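PDB 4LMY: peroxide stress regulator PerR, FUR family from Streptococcus pyogenes, which probably controls transcription of peroxide-stress genes by binding DNA in a metal-dependent manner, as FUR-family regulators do. Local coordinates for residues 4-9 against 97-102; 11-16 against 34-39; 101-106 against 137-142. All blocks are in the same frame, centred on the assembly; numbering follows the deposited sequence.

Interaction 1: residues 4-9 against 97-102; sequences HSHQQA and HQHVNV. With ZN (zinc ion), chain E.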
loop_
_atom_site.group_PDB
_atom_site.type_symbol
_atom_site.label_atom_id
_atom_site.label_comp_id
_atom_site.label_asym_id
_atom_site.label_seq_id
_atom_site.Cartn_x
_atom_site.Cartn_y
_atom_site.Cartn_z
ATOM N N HIS B 4 -10.077 -4.390 -13.361
ATOM C CA HIS B 4 -9.727 -5.101 -14.585
ATOM C C HIS B 4 -8.353 -5.743 -14.428
ATOM O O HIS B 4 -7.688 -5.558 -13.409
ATOM C CB HIS B 4 -9.695 -4.123 -15.759
ATOM C CG HIS B 4 -8.613 -3.092 -15.655
ATOM N ND1 HIS B 4 -8.777 -1.907 -14.972
ATOM C CD2 HIS B 4 -7.350 -3.070 -16.146
ATOM C CE1 HIS B 4 -7.664 -1.198 -15.047
ATOM N NE2 HIS B 4 -6.785 -1.882 -15.755
ATOM N N SER B 5 -7.927 -6.485 -15.445
ATOM C CA SER B 5 -6.612 -7.117 -15.438
ATOM C C SER B 5 -5.966 -7.101 -16.819
ATOM O O SER B 5 -6.656 -7.155 -17.836
ATOM C CB SER B 5 -6.709 -8.559 -14.936
ATOM O OG SER B 5 -5.499 -9.259 -15.168
ATOM N N HIS B 6 -4.641 -7.025 -16.849
ATOM C CA HIS B 6 -3.897 -7.134 -18.099
ATOM C C HIS B 6 -3.146 -8.457 -18.119
ATOM O O HIS B 6 -2.269 -8.676 -18.958
ATOM C CB HIS B 6 -2.917 -5.972 -18.255
ATOM C CG HIS B 6 -3.531 -4.627 -18.025
ATOM N ND1 HIS B 6 -4.175 -3.921 -19.018
ATOM C CD2 HIS B 6 -3.593 -3.857 -16.914
ATOM C CE1 HIS B 6 -4.612 -2.775 -18.527
ATOM N NE2 HIS B 6 -4.270 -2.710 -17.252
ATOM N N GLN B 7 -3.499 -9.326 -17.175
ATOM C CA GLN B 7 -2.917 -10.660 -17.049
ATOM C C GLN B 7 -1.410 -10.648 -16.786
ATOM O O GLN B 7 -0.705 -11.597 -17.126
ATOM C CB GLN B 7 -3.264 -11.535 -18.261
ATOM C CG GLN B 7 -4.736 -11.933 -18.346
ATOM C CD GLN B 7 -5.635 -10.781 -18.752
ATOM O OE1 GLN B 7 -5.381 -10.103 -19.747
ATOM N NE2 GLN B 7 -6.686 -10.546 -17.976
ATOM N N GLN B 8 -0.931 -9.572 -16.167
ATOM C CA GLN B 8 0.454 -9.490 -15.708
ATOM C C GLN B 8 0.621 -8.302 -14.772
ATOM O O GLN B 8 -0.201 -7.385 -14.764
ATOM C CB GLN B 8 1.432 -9.373 -16.882
ATOM C CG GLN B 8 1.505 -7.991 -17.507
ATOM C CD GLN B 8 2.500 -7.921 -18.654
ATOM O OE1 GLN B 8 2.160 -7.494 -19.757
ATOM N NE2 GLN B 8 3.734 -8.338 -18.395
ATOM N N ALA B 9 1.684 -8.324 -13.977
ATOM C CA ALA B 9 1.981 -7.215 -13.082
ATOM C C ALA B 9 2.520 -6.038 -13.880
ATOM O O ALA B 9 3.325 -6.214 -14.794
ATOM C CB ALA B 9 2.983 -7.642 -12.027
ATOM N N HIS B 97 -3.587 3.853 -11.495
ATOM C CA HIS B 97 -3.443 2.604 -10.759
ATOM C C HIS B 97 -2.279 1.756 -11.263
ATOM O O HIS B 97 -1.601 2.102 -12.231
ATOM C CB HIS B 97 -4.725 1.792 -10.903
ATOM C CG HIS B 97 -4.986 1.341 -12.306
ATOM N ND1 HIS B 97 -5.614 2.140 -13.238
ATOM C CD2 HIS B 97 -4.687 0.184 -12.939
ATOM C CE1 HIS B 97 -5.698 1.488 -14.384
ATOM N NE2 HIS B 97 -5.143 0.300 -14.233
ATOM N N GLN B 98 -2.064 0.625 -10.602
ATOM C CA GLN B 98 -1.096 -0.356 -11.062
ATOM C C GLN B 98 -1.684 -1.746 -10.853
ATOM O O GLN B 98 -2.791 -1.890 -10.330
ATOM C CB GLN B 98 0.220 -0.226 -10.293
ATOM C CG GLN B 98 0.108 -0.642 -8.843
ATOM C CD GLN B 98 1.452 -0.761 -8.161
ATOM O OE1 GLN B 98 1.527 -0.793 -6.939
ATOM N NE2 GLN B 98 2.518 -0.843 -8.945
ATOM N N HIS B 99 -0.937 -2.766 -11.248
ATOM C CA HIS B 99 -1.390 -4.137 -11.062
ATOM C C HIS B 99 -0.314 -4.965 -10.381
ATOM O O HIS B 99 0.830 -5.005 -10.829
ATOM C CB HIS B 99 -1.802 -4.750 -12.398
ATOM C CG HIS B 99 -2.892 -3.991 -13.083
ATOM N ND1 HIS B 99 -4.218 -4.352 -12.997
ATOM C CD2 HIS B 99 -2.855 -2.865 -13.835
ATOM C CE1 HIS B 99 -4.951 -3.492 -13.683
ATOM N NE2 HIS B 99 -4.148 -2.578 -14.198
ATOM N N VAL B 100 -0.704 -5.620 -9.292
ATOM C CA VAL B 100 0.223 -6.315 -8.410
ATOM C C VAL B 100 -0.091 -7.808 -8.370
ATOM O O VAL B 100 -1.253 -8.203 -8.325
ATOM C CB VAL B 100 0.128 -5.744 -6.976
ATOM C CG1 VAL B 100 1.095 -6.450 -6.025
ATOM C CG2 VAL B 100 0.374 -4.240 -6.989
ATOM N N ASN B 101 0.947 -8.636 -8.387
ATOM C CA ASN B 101 0.755 -10.080 -8.282
ATOM C C ASN B 101 0.521 -10.549 -6.852
ATOM O O ASN B 101 1.073 -9.992 -5.905
ATOM C CB ASN B 101 1.958 -10.827 -8.853
ATOM C CG ASN B 101 1.965 -10.849 -10.363
ATOM O OD1 ASN B 101 0.920 -10.726 -11.002
ATOM N ND2 ASN B 101 3.143 -11.024 -10.945
ATOM N N VAL B 102 -0.305 -11.576 -6.703
ATOM C CA VAL B 102 -0.367 -12.311 -5.449
ATOM C C VAL B 102 0.012 -13.758 -5.748
ATOM O O VAL B 102 -0.561 -14.393 -6.636
ATOM C CB VAL B 102 -1.745 -12.190 -4.743
ATOM C CG1 VAL B 102 -2.876 -12.681 -5.633
ATOM C CG2 VAL B 102 -1.729 -12.940 -3.420
HETATM ZN ZN ZN E . -4.691 -1.214 -15.760
HETATM O O HOH W 1 -5.442 -6.636 -11.917
HETATM O O HOH W 2 3.519 -10.669 -14.029
#
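His4 and His6 meet His97 and His99 around one zinc ion, a histidine-rich metal site that ties the N-terminal loop to the start of strand 98-104. His19 of helix 12-22 supplies a further ligand, and Asn15 also belongs to the site. Each of the four rings turns its NE2 to the metal. His99 has the most surface buried here, and its NE2 lies 2.1 Å from the zinc ion. Its CG is anti to the carbonyl carbon (chi1 -59°), which turns the ring toward the loop 4-9. There it meets two other ligands, one over a face and one at an edge. The edge of His6 points at one face of His99, with CD2 of His6 3.1 Å from NE2 of His99 and the planes at 87°. The edge of His99 in turn points at the face of His4, in an offset edge-to-face pair. His4 and His97 approach from opposite directions, and CE1 of His4 comes within 3.0 Å of NE2 of His97. The backbone O of Asp2 holds ND1 of His4. Water 1 accepts from ND1 of His99 and donates to His4 O, so it bridges the two residues on the side of the His99 ring away from the metal. Further along, Ala9 CA is 3.4 Å from His99 O. Water 2 accepts from both Ala9 N and Asn101 ND2.

Interaction 2: residues 11-16 against 34-39; sequences DAYENV and IISYMI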
loop_
_atom_site.group_PDB
_atom_site.type_symbol
_atom_site.label_atom_id
_atom_site.label_comp_id
_atom_site.label_asym_id
_atom_site.label_seq_id
_atom_site.Cartn_x
_atom_site.Cartn_y
_atom_site.Cartn_z
ATOM N N ASP B 11 3.671 -1.781 -13.064
ATOM C CA ASP B 11 3.708 -0.616 -12.182
ATOM C C ASP B 11 2.887 0.519 -12.790
ATOM O O ASP B 11 2.292 0.347 -13.855
ATOM C CB ASP B 11 5.141 -0.177 -11.836
ATOM C CG ASP B 11 5.959 0.228 -13.053
ATOM O OD1 ASP B 11 7.196 0.334 -12.905
ATOM O OD2 ASP B 11 5.394 0.437 -14.146
ATOM N N ALA B 12 2.854 1.668 -12.122
ATOM C CA ALA B 12 2.053 2.795 -12.598
ATOM C C ALA B 12 2.434 3.213 -14.016
ATOM O O ALA B 12 1.565 3.406 -14.862
ATOM C CB ALA B 12 2.164 3.976 -11.643
ATOM N N TYR B 13 3.736 3.332 -14.267
ATOM C CA TYR B 13 4.248 3.749 -15.570
ATOM C C TYR B 13 3.883 2.764 -16.673
ATOM O O TYR B 13 3.287 3.144 -17.685
ATOM C CB TYR B 13 5.767 3.948 -15.501
ATOM C CG TYR B 13 6.426 4.262 -16.828
ATOM C CD1 TYR B 13 7.019 3.259 -17.582
ATOM C CD2 TYR B 13 6.468 5.560 -17.319
ATOM C CE1 TYR B 13 7.626 3.534 -18.793
ATOM C CE2 TYR B 13 7.076 5.848 -18.530
ATOM C CZ TYR B 13 7.653 4.831 -19.261
ATOM O OH TYR B 13 8.258 5.109 -20.466
ATOM N N GLU B 14 4.231 1.498 -16.469
ATOM C CA GLU B 14 3.943 0.464 -17.455
ATOM C C GLU B 14 2.443 0.270 -17.659
ATOM O O GLU B 14 2.003 -0.123 -18.740
ATOM C CB GLU B 14 4.612 -0.862 -17.077
ATOM C CG GLU B 14 6.135 -0.826 -17.100
ATOM C CD GLU B 14 6.709 -0.562 -18.486
ATOM O OE1 GLU B 14 5.991 -0.756 -19.489
ATOM O OE2 GLU B 14 7.891 -0.167 -18.569
ATOM N N ASN B 15 1.656 0.541 -16.621
ATOM C CA ASN B 15 0.206 0.449 -16.750
ATOM C C ASN B 15 -0.346 1.493 -17.709
ATOM O O ASN B 15 -1.178 1.181 -18.558
ATOM C CB ASN B 15 -0.489 0.570 -15.396
ATOM C CG ASN B 15 -1.998 0.588 -15.526
ATOM O OD1 ASN B 15 -2.631 1.638 -15.416
ATOM N ND2 ASN B 15 -2.581 -0.574 -15.779
ATOM N N VAL B 16 0.119 2.731 -17.565
ATOM C CA VAL B 16 -0.322 3.809 -18.446
ATOM C C VAL B 16 -0.042 3.453 -19.902
ATOM O O VAL B 16 -0.918 3.569 -20.760
ATOM C CB VAL B 16 0.361 5.144 -18.106
ATOM C CG1 VAL B 16 -0.022 6.207 -19.124
ATOM C CG2 VAL B 16 -0.022 5.585 -16.712
ATOM N N ILE B 34 6.546 12.936 -19.844
ATOM C CA ILE B 34 5.505 13.616 -19.083
ATOM C C ILE B 34 4.813 12.663 -18.103
ATOM O O ILE B 34 4.530 13.030 -16.961
ATOM C CB ILE B 34 4.493 14.307 -20.021
ATOM C CG1 ILE B 34 5.178 15.466 -20.750
ATOM C CG2 ILE B 34 3.290 14.811 -19.245
ATOM C CD1 ILE B 34 4.339 16.104 -21.829
ATOM N N ILE B 35 4.567 11.433 -18.546
ATOM C CA ILE B 35 4.001 10.407 -17.672
ATOM C C ILE B 35 4.905 10.163 -16.466
ATOM O O ILE B 35 4.446 10.195 -15.324
ATOM C CB ILE B 35 3.773 9.082 -18.419
ATOM C CG1 ILE B 35 2.693 9.257 -19.489
ATOM C CG2 ILE B 35 3.372 7.977 -17.442
ATOM C CD1 ILE B 35 2.662 8.149 -20.517
ATOM N N SER B 36 6.187 9.932 -16.729
ATOM C CA SER B 36 7.157 9.675 -15.667
ATOM C C SER B 36 7.264 10.869 -14.733
ATOM O O SER B 36 7.330 10.711 -13.514
ATOM C CB SER B 36 8.533 9.352 -16.251
ATOM O OG SER B 36 8.512 8.136 -16.973
ATOM N N TYR B 37 7.285 12.065 -15.316
ATOM C CA TYR B 37 7.331 13.298 -14.538
ATOM C C TYR B 37 6.158 13.377 -13.566
ATOM O O TYR B 37 6.341 13.668 -12.385
ATOM C CB TYR B 37 7.324 14.519 -15.465
ATOM C CG TYR B 37 7.310 15.849 -14.739
ATOM C CD1 TYR B 37 6.111 16.453 -14.378
ATOM C CD2 TYR B 37 8.493 16.504 -14.426
ATOM C CE1 TYR B 37 6.089 17.666 -13.717
ATOM C CE2 TYR B 37 8.481 17.722 -13.765
ATOM C CZ TYR B 37 7.276 18.297 -13.414
ATOM O OH TYR B 37 7.252 19.508 -12.759
ATOM N N MET B 38 4.956 13.116 -14.074
ATOM C CA MET B 38 3.739 13.199 -13.273
ATOM C C MET B 38 3.716 12.142 -12.174
ATOM O O MET B 38 3.275 12.408 -11.055
ATOM C CB MET B 38 2.497 13.069 -14.157
ATOM C CG MET B 38 2.275 14.253 -15.090
ATOM S SD MET B 38 2.217 15.819 -14.201
ATOM C CE MET B 38 0.797 15.549 -13.143
ATOM N N ILE B 39 4.193 10.946 -12.501
ATOM C CA ILE B 39 4.275 9.858 -11.532
ATOM C C ILE B 39 5.223 10.205 -10.390
ATOM O O ILE B 39 4.925 9.949 -9.220
ATOM C CB ILE B 39 4.725 8.544 -12.206
ATOM C CG1 ILE B 39 3.605 8.004 -13.091
ATOM C CG2 ILE B 39 5.120 7.501 -11.164
ATOM C CD1 ILE B 39 3.991 6.791 -13.878
#
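Tyr13 and Val16 face Ile35, Ser36 and Ile39 where two helices pass in a roughly antiparallel sense. The axes of 12-16 and 34-39 approach to 10.1 Å, and their directions differ by 142°. Val16 and Ile35 reach toward each other tip to tip. CG1 of Val16 meets CD1 of Ile35 at 3.6 Å. Tyr13 meets Ile35 differently, since the two side chains cross at about a right angle. The CG2 branch of Ile35 touches CD2 of Tyr13 at 3.9 Å. CG of Tyr13 lies opposite the backbone N (chi1 175°), which carries the ring along the flank of the second helix. There its CE2 lies 3.1 Å from OG of Ser36. That hydroxyl is hydrogen-bonded to the backbone O of Lys32, within its own helix. Ile39 uses its end methyl group. With its chain extended (chi2 175°), CD1 enters the angle between Ala12 and Tyr13 and rests on the backbone, 3.5 Å from Tyr13 N and 3.7 Å from CB of Tyr13. Asp11 is the N-cap of the first helix, and its OD2 accepts from Glu14 N at 2.8 Å. On another side of that helix, Asn15 belongs to the zinc site with His97 and His99. Phe94 lies against Val16 and Ile39, and Leu73 of helix 63-75 against Val16 and Ile35. This apolar contact packs the N-terminal helix against helix 29-40 within the probable DNA-binding domain, whose helices and two-stranded wing fit the winged-helix fold of FUR-family regulators.

Interaction 3: residues 101-106 against 137-142; sequences NVVCEI and PVIAYG. With ZN (zinc ion), chain F.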
loop_
_atom_site.group_PDB
_atom_site.type_symbol
_atom_site.label_atom_id
_atom_site.label_comp_id
_atom_site.label_asym_id
_atom_site.label_seq_id
_atom_site.Cartn_x
_atom_site.Cartn_y
_atom_site.Cartn_z
ATOM N N ASN B 101 0.947 -8.636 -8.387
ATOM C CA ASN B 101 0.755 -10.080 -8.282
ATOM C C ASN B 101 0.521 -10.549 -6.852
ATOM O O ASN B 101 1.073 -9.992 -5.905
ATOM C CB ASN B 101 1.958 -10.827 -8.853
ATOM C CG ASN B 101 1.965 -10.849 -10.363
ATOM O OD1 ASN B 101 0.920 -10.726 -11.002
ATOM N ND2 ASN B 101 3.143 -11.024 -10.945
ATOM N N VAL B 102 -0.305 -11.576 -6.703
ATOM C CA VAL B 102 -0.367 -12.311 -5.449
ATOM C C VAL B 102 0.012 -13.758 -5.748
ATOM O O VAL B 102 -0.561 -14.393 -6.636
ATOM C CB VAL B 102 -1.745 -12.190 -4.743
ATOM C CG1 VAL B 102 -2.876 -12.681 -5.633
ATOM C CG2 VAL B 102 -1.729 -12.940 -3.420
ATOM N N VAL B 103 1.009 -14.264 -5.032
ATOM C CA VAL B 103 1.559 -15.583 -5.317
ATOM C C VAL B 103 1.199 -16.569 -4.215
ATOM O O VAL B 103 1.325 -16.252 -3.034
ATOM C CB VAL B 103 3.098 -15.525 -5.448
ATOM C CG1 VAL B 103 3.651 -16.885 -5.827
ATOM C CG2 VAL B 103 3.506 -14.468 -6.472
ATOM N N CYS B 104 0.746 -17.761 -4.596
ATOM C CA CYS B 104 0.396 -18.769 -3.604
ATOM C C CYS B 104 1.646 -19.385 -2.998
ATOM O O CYS B 104 2.500 -19.907 -3.713
ATOM C CB CYS B 104 -0.496 -19.865 -4.195
ATOM S SG CYS B 104 -1.026 -21.093 -2.960
ATOM N N GLU B 105 1.742 -19.318 -1.674
ATOM C CA GLU B 105 2.892 -19.841 -0.949
ATOM C C GLU B 105 3.030 -21.349 -1.128
ATOM O O GLU B 105 4.134 -21.889 -1.067
ATOM C CB GLU B 105 2.760 -19.521 0.540
ATOM C CG GLU B 105 2.535 -18.054 0.853
ATOM C CD GLU B 105 3.766 -17.386 1.426
ATOM O OE1 GLU B 105 3.609 -16.529 2.320
ATOM O OE2 GLU B 105 4.885 -17.713 0.982
ATOM N N ILE B 106 1.906 -22.023 -1.349
ATOM C CA ILE B 106 1.887 -23.482 -1.433
ATOM C C ILE B 106 2.118 -24.038 -2.842
ATOM O O ILE B 106 2.950 -24.927 -3.030
ATOM C CB ILE B 106 0.570 -24.054 -0.863
ATOM C CG1 ILE B 106 0.418 -23.655 0.610
ATOM C CG2 ILE B 106 0.526 -25.562 -1.027
ATOM C CD1 ILE B 106 -0.855 -24.159 1.263
ATOM N N PRO B 137 8.712 -1.780 -5.639
ATOM C CA PRO B 137 8.282 -3.105 -6.095
ATOM C C PRO B 137 7.500 -3.819 -5.002
ATOM O O PRO B 137 7.956 -3.906 -3.863
ATOM C CB PRO B 137 9.603 -3.825 -6.377
ATOM C CG PRO B 137 10.611 -3.120 -5.535
ATOM C CD PRO B 137 10.177 -1.686 -5.510
ATOM N N VAL B 138 6.314 -4.306 -5.345
ATOM C CA VAL B 138 5.468 -4.978 -4.373
ATOM C C VAL B 138 4.948 -6.288 -4.946
ATOM O O VAL B 138 4.461 -6.329 -6.073
ATOM C CB VAL B 138 4.276 -4.093 -3.962
ATOM C CG1 VAL B 138 3.393 -4.814 -2.961
ATOM C CG2 VAL B 138 4.764 -2.777 -3.381
ATOM N N ILE B 139 5.089 -7.356 -4.169
ATOM C CA ILE B 139 4.482 -8.643 -4.491
ATOM C C ILE B 139 3.779 -9.160 -3.247
ATOM O O ILE B 139 4.360 -9.175 -2.162
ATOM C CB ILE B 139 5.528 -9.680 -4.929
ATOM C CG1 ILE B 139 6.307 -9.181 -6.147
ATOM C CG2 ILE B 139 4.865 -11.021 -5.230
ATOM C CD1 ILE B 139 7.337 -10.164 -6.649
ATOM N N ALA B 140 2.526 -9.575 -3.398
ATOM C CA ALA B 140 1.787 -10.128 -2.272
ATOM C C ALA B 140 1.889 -11.645 -2.265
ATOM O O ALA B 140 2.076 -12.271 -3.308
ATOM C CB ALA B 140 0.332 -9.695 -2.324
ATOM N N TYR B 141 1.784 -12.231 -1.078
ATOM C CA TYR B 141 1.785 -13.678 -0.938
ATOM C C TYR B 141 0.549 -14.119 -0.175
ATOM O O TYR B 141 0.016 -13.375 0.645
ATOM C CB TYR B 141 3.056 -14.148 -0.233
ATOM C CG TYR B 141 4.307 -13.874 -1.028
ATOM C CD1 TYR B 141 4.808 -14.815 -1.918
ATOM C CD2 TYR B 141 4.986 -12.670 -0.897
ATOM C CE1 TYR B 141 5.952 -14.564 -2.655
ATOM C CE2 TYR B 141 6.128 -12.410 -1.629
ATOM C CZ TYR B 141 6.608 -13.361 -2.505
ATOM O OH TYR B 141 7.746 -13.103 -3.234
ATOM N N GLY B 142 0.084 -15.328 -0.459
ATOM C CA GLY B 142 -1.107 -15.829 0.191
ATOM C C GLY B 142 -1.395 -17.270 -0.157
ATOM O O GLY B 142 -0.558 -17.956 -0.732
HETATM ZN ZN ZN F . -2.217 -22.586 -4.208
HETATM O O HOH W 3 3.712 -7.638 -8.400
#
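Val102, Val103 and Cys104 pair with Ala140, Tyr141 and Gly142 as parallel neighbours in the mixed sheet of the dimerisation domain. The tight part runs from Asn101 O to Glu105 N. Four backbone hydrogen bonds alternate between the strands, among them Val103 N to Ala140 O at 2.8 Å and Gly142 N to Val103 O at 3.0 Å. On one face of the sheet CG2 of Val102 meets CB of Ala140 at 4.0 Å. Tyr131 and Ile136 of the second subunit pack on this pair. The other face carries Val103, whose CB touches CD1 of Tyr141 and whose CG2 touches CG2 of Ile139.

The loose end lies toward Pro137. Asn101 N and Val138 O do not meet directly there. Water 3 stands between them, accepting from the first and donating to the second. Ile139 is exposed, and its side chain touches through CG2.

At the far end, Glu105 bends at chi2 (-106°) and its side chain crosses that of Tyr141 at about a right angle, with OE1 3.5 Å from CB of Tyr141. The carboxylate and ring planes are 34° apart. OE1 forms a salt bridge with Arg135 and a hydrogen bond with Thr134, both of the second subunit, and the same arginine makes a cation-pi contact with Tyr141. The sheet continues into that subunit through Tyr141 and Gly142. Cys104 lies next to the last of the four backbone bonds. Its SG binds a zinc ion at 2.3 Å together with Cys107, Cys144 and Cys147, and accepts a weak hydrogen bond from Ile106 N at 3.5 Å.

Interactions 1 and 3 share strand 98-104, the first using its start and the second its end. Interaction 1 holds four histidines of its zinc site, interaction 3 only one cysteine of its site. Interaction 2 lies nearest the centre of the chain and is an apolar helix pair. It touches interaction 1 through Asn15. All three are partly buried. Interaction 2 has no exposed touching residue, while the others have Ala9 and Ile139. Interaction 3 lies farthest out, and its backbone pairing reaches the second subunit, which interaction 2 does not touch. The histidine site probably lies at the junction of the two domains, since His19 and Asn15 come from helix 12-22 and His99 from the sheet.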